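Long-range contacts in putative phosphoribosyltransferase (Neisseria gonorrhoeae, PDB 5VOG), which binds guanosine-5',3'-tetraphosphate (ppGpp) and, judged by its family, probably acts as a phosphoribosyltransferase: residues Tyr38-Ala43 with Pro62-Thr67; Lys99-Val104 with Glu124-Val129. One frame throughout, in Å; residues are numbered along the deposited sequence.

Overall arrangement
Contacts 1 and 2 lie side by side in one mixed beta sheet, their centres 9 Å apart, and are joined where strand 40-45 runs next to strand 101-105. Contact 1 is the more deeply buried: two regular parallel strands share continuous backbone hydrogen bonds and pack with almost purely apolar side chains, against helix 49-59 and the second subunit. Contact 2 lies at the N-terminal ends of two inner strands and is only partly buried, where the loop before strand 129-133 comes alongside strand 101-105. There an asparagine side chain and a water add to the backbone bonding, while valines and a phenylalanine pack under helix 112-121, on the sheet face opposite helix 49-59. Asp39 bridges the two contacts, its side chain and backbone bonded to Asn100.

Contact 1: Tyr38-Ala43 with Pro62-Thr67; sequences YDAMIA and PIYAVT
Met41 and Ile63 meet on one face of the sheet, where their side chains cross obliquely. The methionine is extended as far as its sulfur and then bends at chi3 (-91°), which swings CE round until it lies 3.8 Å from Ile63 CG1. The second branch of that isoleucine, CG2, reaches along the sheet to Ala43 CB at 3.8 Å, so Ile63 spans two alternate residues of the neighbouring strand. Helix 49-59 covers this face, with Leu55 and Arg56 against Met41 and Ala52 against Ala43. Strands 40-43 and 63-67 run parallel, their axes 23° apart, and with that helix between them in sequence they form a beta-alpha-beta unit of the phosphoribosyltransferase sheet. Four backbone hydrogen bonds join them: Met41 N to Pro62 O (2.9 Å), Tyr64 N to Met41 O (2.8 Å), Ala43 N to Tyr64 O (2.8 Å) and Val66 N to Ala43 O (3.0 Å). On the other face strand 40-43 meets the Tyr64 ring at its edge: Met41 O lies in the ring plane, and Ala40 CB is 3.9 Å from Tyr64 CD2; Val95 and, from the second subunit, Val86 also pack on the tyrosine. Farther along, the gamma methyls of two branched residues meet, Ile42 CG2 lying 4.0 Å from Val66 CG1, while Ile42 also packs on Val101 of the next strand and Val66 on Trp88. At the dimer interface Ala65 O accepts a hydrogen bond from Gln87 NE2 of the second subunit, and Ile63 rests on Phe49 of that subunit.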
loop_
_atom_site.group_PDB
_atom_site.type_symbol
_atom_site.label_atom_id
_atom_site.label_comp_id
_atom_site.label_asym_id
_atom_site.label_seq_id
_atom_site.Cartn_x
_atom_site.Cartn_y
_atom_site.Cartn_z
ATOM N N TYR A 38 -9.775 16.363 3.981
ATOM C CA TYR A 38 -9.569 15.622 2.750
ATOM C C TYR A 38 -10.584 14.493 2.645
ATOM O O TYR A 38 -11.027 13.925 3.649
ATOM C CB TYR A 38 -8.130 15.099 2.669
ATOM C CG TYR A 38 -7.189 16.249 2.414
ATOM C CD1 TYR A 38 -6.971 16.715 1.126
ATOM C CD2 TYR A 38 -6.576 16.915 3.469
ATOM C CE1 TYR A 38 -6.141 17.801 0.888
ATOM C CE2 TYR A 38 -5.748 17.991 3.245
ATOM C CZ TYR A 38 -5.532 18.433 1.958
ATOM O OH TYR A 38 -4.705 19.520 1.750
ATOM N N ASP A 39 -10.982 14.207 1.406
ATOM C CA ASP A 39 -12.005 13.216 1.115
ATOM C C ASP A 39 -11.427 11.881 0.688
ATOM O O ASP A 39 -12.111 10.857 0.812
ATOM C CB ASP A 39 -12.940 13.753 0.026
ATOM C CG ASP A 39 -13.616 15.042 0.439
ATOM O OD1 ASP A 39 -14.396 15.008 1.417
ATOM O OD2 ASP A 39 -13.353 16.096 -0.189
ATOM N N ALA A 40 -10.185 11.866 0.218
ATOM C CA ALA A 40 -9.524 10.643 -0.210
ATOM C C ALA A 40 -8.030 10.910 -0.279
ATOM O O ALA A 40 -7.595 12.063 -0.384
ATOM C CB ALA A 40 -10.043 10.172 -1.571
ATOM N N MET A 41 -7.253 9.831 -0.198
ATOM C CA MET A 41 -5.818 9.848 -0.449
ATOM C C MET A 41 -5.547 9.301 -1.843
ATOM O O MET A 41 -6.295 8.462 -2.353
ATOM C CB MET A 41 -5.059 9.002 0.580
ATOM C CG MET A 41 -4.939 9.656 1.942
ATOM S SD MET A 41 -4.108 8.579 3.135
ATOM C CE MET A 41 -5.505 7.717 3.861
ATOM N N ILE A 42 -4.473 9.786 -2.459
ATOM C CA ILE A 42 -3.918 9.175 -3.663
ATOM C C ILE A 42 -2.489 8.782 -3.311
ATOM O O ILE A 42 -1.595 9.640 -3.240
ATOM C CB ILE A 42 -3.966 10.109 -4.878
ATOM C CG1 ILE A 42 -5.414 10.526 -5.166
ATOM C CG2 ILE A 42 -3.328 9.436 -6.095
ATOM C CD1 ILE A 42 -5.543 11.600 -6.228
ATOM N N ALA A 43 -2.274 7.490 -3.055
ATOM C CA ALA A 43 -0.947 6.991 -2.717
ATOM C C ALA A 43 -0.136 6.786 -3.986
ATOM O O ALA A 43 -0.635 6.236 -4.966
ATOM C CB ALA A 43 -1.052 5.667 -1.958
ATOM N N PRO A 62 -10.699 6.898 1.979
ATOM C CA PRO A 62 -10.228 5.831 1.082
ATOM C C PRO A 62 -8.913 6.173 0.399
ATOM O O PRO A 62 -8.612 7.342 0.129
ATOM C CB PRO A 62 -11.356 5.713 0.050
ATOM C CG PRO A 62 -12.066 7.046 0.105
ATOM C CD PRO A 62 -11.986 7.467 1.542
ATOM N N ILE A 63 -8.150 5.124 0.073
ATOM C CA ILE A 63 -6.858 5.255 -0.593
ATOM C C ILE A 63 -7.019 4.843 -2.049
ATOM O O ILE A 63 -7.198 3.658 -2.353
ATOM C CB ILE A 63 -5.772 4.397 0.070
ATOM C CG1 ILE A 63 -5.650 4.686 1.565
ATOM C CG2 ILE A 63 -4.437 4.582 -0.656
ATOM C CD1 ILE A 63 -4.909 3.565 2.287
ATOM N N TYR A 64 -6.914 5.806 -2.954
ATOM C CA TYR A 64 -6.717 5.530 -4.367
ATOM C C TYR A 64 -5.218 5.422 -4.643
ATOM O O TYR A 64 -4.391 5.829 -3.826
ATOM C CB TYR A 64 -7.367 6.626 -5.223
ATOM C CG TYR A 64 -8.883 6.614 -5.127
ATOM C CD1 TYR A 64 -9.653 5.997 -6.107
ATOM C CD2 TYR A 64 -9.543 7.197 -4.040
ATOM C CE1 TYR A 64 -11.043 5.962 -6.014
ATOM C CE2 TYR A 64 -10.922 7.174 -3.940
ATOM C CZ TYR A 64 -11.672 6.549 -4.924
ATOM O OH TYR A 64 -13.046 6.526 -4.817
ATOM N N ALA A 65 -4.863 4.858 -5.800
ATOM C CA ALA A 65 -3.457 4.571 -6.060
ATOM C C ALA A 65 -3.042 4.941 -7.477
ATOM O O ALA A 65 -3.782 4.724 -8.440
ATOM C CB ALA A 65 -3.139 3.091 -5.825
ATOM N N VAL A 66 -1.843 5.508 -7.588
ATOM C CA VAL A 66 -1.110 5.618 -8.840
ATOM C C VAL A 66 0.272 5.052 -8.555
ATOM O O VAL A 66 0.690 4.958 -7.401
ATOM C CB VAL A 66 -1.012 7.075 -9.359
ATOM C CG1 VAL A 66 -2.405 7.679 -9.544
ATOM C CG2 VAL A 66 -0.166 7.932 -8.409
ATOM N N THR A 67 0.985 4.654 -9.610
ATOM C CA THR A 67 2.374 4.247 -9.431
ATOM C C THR A 67 3.216 4.872 -10.530
ATOM O O THR A 67 2.799 4.939 -11.691
ATOM C CB THR A 67 2.559 2.709 -9.425
ATOM O OG1 THR A 67 2.027 2.164 -8.214
ATOM C CG2 THR A 67 4.049 2.325 -9.506
#

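Contact 2: Lys99-Val104 with Glu124-Val129; sequences KNVLVV and EDFDTV
Val101 CG2 sits over one face of the Phe126 ring, 3.8 Å from its centroid and only 9° off the ring normal, a CH-pi contact in which the two side chains cross at about a right angle. The other methyl, CG1, leans over the CD1 and CE1 side of the same ring, so both branches rest on the same side of the ring. CG2 also touches the CG2 methyl of Val129 at 4.0 Å, and one step deeper Val103 CG2 meets Val129 CG1 at 4.1 Å, carrying the apolar strip inward. Toward the surface the contact turns polar. Asn100 OD1 accepts Thr128 N at 3.0 Å on a lone pair in the carbonyl plane, with an N-H...O angle of 140°, well short of straight. The asparagine's rotation (chi1 -61°, CG anti to the carbonyl carbon) lets OD1 meet Thr128 N. Two backbone bonds flank this one: Asp127 N comes from above the carbonyl plane to Lys99 O at 2.8 Å, and Val101 N gives a bond to Thr128 O at 2.9 Å, alongside the parallel bridge of Val101 with Val129. A water lies between Asn100 ND2 (3.1 Å) and Asp127 OD2 (2.6 Å), bridging the outer ends of both side chains. Farther out, the amide is steadied because Asn100 ND2 also bonds Lys37 O, while Asn100 N bonds the Asp39 carboxylate; Asp125, within the loop, forms a salt bridge with Arg97. Helix 112-121 covers the apolar side, with Leu121 against Phe126 and Val103 and Leu118 against Val103 and Val129, as strand 101-105 runs between strands 40-45 and 129-133.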
loop_
_atom_site.group_PDB
_atom_site.type_symbol
_atom_site.label_atom_id
_atom_site.label_comp_id
_atom_site.label_asym_id
_atom_site.label_seq_id
_atom_site.Cartn_x
_atom_site.Cartn_y
_atom_site.Cartn_z
ATOM N N LYS A 99 -13.728 17.190 -5.129
ATOM C CA LYS A 99 -13.369 16.803 -3.773
ATOM C C LYS A 99 -11.930 17.201 -3.461
ATOM O O LYS A 99 -11.168 17.630 -4.330
ATOM C CB LYS A 99 -13.550 15.292 -3.581
ATOM C CG LYS A 99 -14.976 14.811 -3.768
ATOM C CD LYS A 99 -15.902 15.484 -2.775
ATOM C CE LYS A 99 -17.327 14.966 -2.879
ATOM N NZ LYS A 99 -18.205 15.608 -1.860
ATOM N N ASN A 100 -11.562 17.045 -2.192
ATOM C CA ASN A 100 -10.212 17.319 -1.716
ATOM C C ASN A 100 -9.437 16.009 -1.665
ATOM O O ASN A 100 -9.879 15.057 -1.013
ATOM C CB ASN A 100 -10.242 17.958 -0.329
ATOM C CG ASN A 100 -10.975 19.276 -0.312
ATOM O OD1 ASN A 100 -10.928 20.030 -1.277
ATOM N ND2 ASN A 100 -11.662 19.560 0.788
ATOM N N VAL A 101 -8.283 15.956 -2.327
ATOM C CA VAL A 101 -7.488 14.730 -2.366
ATOM C C VAL A 101 -6.090 15.007 -1.831
ATOM O O VAL A 101 -5.497 16.059 -2.100
ATOM C CB VAL A 101 -7.437 14.116 -3.783
ATOM C CG1 VAL A 101 -8.837 13.651 -4.212
ATOM C CG2 VAL A 101 -6.841 15.083 -4.790
ATOM N N LEU A 102 -5.569 14.050 -1.060
ATOM C CA LEU A 102 -4.271 14.149 -0.395
ATOM C C LEU A 102 -3.327 13.142 -1.043
ATOM O O LEU A 102 -3.501 11.928 -0.887
ATOM C CB LEU A 102 -4.401 13.871 1.104
ATOM C CG LEU A 102 -3.109 13.989 1.909
ATOM C CD1 LEU A 102 -2.650 15.452 1.946
ATOM C CD2 LEU A 102 -3.279 13.421 3.316
ATOM N N VAL A 103 -2.323 13.642 -1.757
ATOM C CA VAL A 103 -1.306 12.793 -2.371
ATOM C C VAL A 103 -0.324 12.368 -1.285
ATOM O O VAL A 103 0.120 13.202 -0.495
ATOM C CB VAL A 103 -0.601 13.558 -3.506
ATOM C CG1 VAL A 103 0.499 12.731 -4.144
ATOM C CG2 VAL A 103 -1.627 14.029 -4.554
ATOM N N VAL A 104 0.015 11.074 -1.228
ATOM C CA VAL A 104 0.843 10.523 -0.151
ATOM C C VAL A 104 2.060 9.817 -0.743
ATOM O O VAL A 104 1.923 8.992 -1.652
ATOM C CB VAL A 104 0.045 9.551 0.743
ATOM C CG1 VAL A 104 0.954 8.939 1.813
ATOM C CG2 VAL A 104 -1.168 10.238 1.360
ATOM N N GLU A 124 -7.030 17.599 -13.351
ATOM C CA GLU A 124 -8.320 17.022 -13.016
ATOM C C GLU A 124 -9.193 18.040 -12.296
ATOM O O GLU A 124 -8.758 19.138 -11.942
ATOM C CB GLU A 124 -8.140 15.774 -12.145
ATOM C CG GLU A 124 -7.166 14.742 -12.700
ATOM C CD GLU A 124 -7.694 14.004 -13.914
ATOM O OE1 GLU A 124 -8.904 14.116 -14.222
ATOM O OE2 GLU A 124 -6.892 13.297 -14.556
ATOM N N ASP A 125 -10.440 17.649 -12.065
ATOM C CA ASP A 125 -11.433 18.530 -11.455
ATOM C C ASP A 125 -11.547 18.250 -9.957
ATOM O O ASP A 125 -12.574 17.802 -9.452
ATOM C CB ASP A 125 -12.779 18.367 -12.158
ATOM C CG ASP A 125 -13.789 19.429 -11.750
ATOM O OD1 ASP A 125 -13.407 20.391 -11.053
ATOM O OD2 ASP A 125 -14.972 19.297 -12.129
ATOM N N PHE A 126 -10.453 18.502 -9.248
ATOM C CA PHE A 126 -10.438 18.457 -7.794
ATOM C C PHE A 126 -10.605 19.863 -7.232
ATOM O O PHE A 126 -10.291 20.859 -7.886
ATOM C CB PHE A 126 -9.128 17.864 -7.263
ATOM C CG PHE A 126 -8.844 16.462 -7.728
ATOM C CD1 PHE A 126 -9.736 15.430 -7.469
ATOM C CD2 PHE A 126 -7.657 16.163 -8.380
ATOM C CE1 PHE A 126 -9.464 14.134 -7.885
ATOM C CE2 PHE A 126 -7.372 14.860 -8.795
ATOM C CZ PHE A 126 -8.281 13.850 -8.547
ATOM N N ASP A 127 -11.099 19.932 -5.997
ATOM C CA ASP A 127 -11.119 21.191 -5.262
ATOM C C ASP A 127 -9.714 21.516 -4.766
ATOM O O ASP A 127 -9.016 22.343 -5.362
ATOM C CB ASP A 127 -12.115 21.117 -4.101
ATOM C CG ASP A 127 -12.204 22.416 -3.317
ATOM O OD1 ASP A 127 -11.576 23.412 -3.727
ATOM O OD2 ASP A 127 -12.910 22.442 -2.287
ATOM N N THR A 128 -9.295 20.884 -3.673
ATOM C CA THR A 128 -7.956 21.052 -3.123
ATOM C C THR A 128 -7.154 19.785 -3.370
ATOM O O THR A 128 -7.626 18.682 -3.078
ATOM C CB THR A 128 -8.002 21.344 -1.619
ATOM O OG1 THR A 128 -8.668 22.589 -1.386
ATOM C CG2 THR A 128 -6.596 21.416 -1.031
ATOM N N VAL A 129 -5.951 19.947 -3.916
ATOM C CA VAL A 129 -4.937 18.899 -3.954
ATOM C C VAL A 129 -3.865 19.266 -2.939
ATOM O O VAL A 129 -3.258 20.338 -3.037
ATOM C CB VAL A 129 -4.328 18.739 -5.356
ATOM C CG1 VAL A 129 -3.248 17.655 -5.346
ATOM C CG2 VAL A 129 -5.410 18.418 -6.377
HETATM O O HOH W 1 -12.987 22.280 0.263
#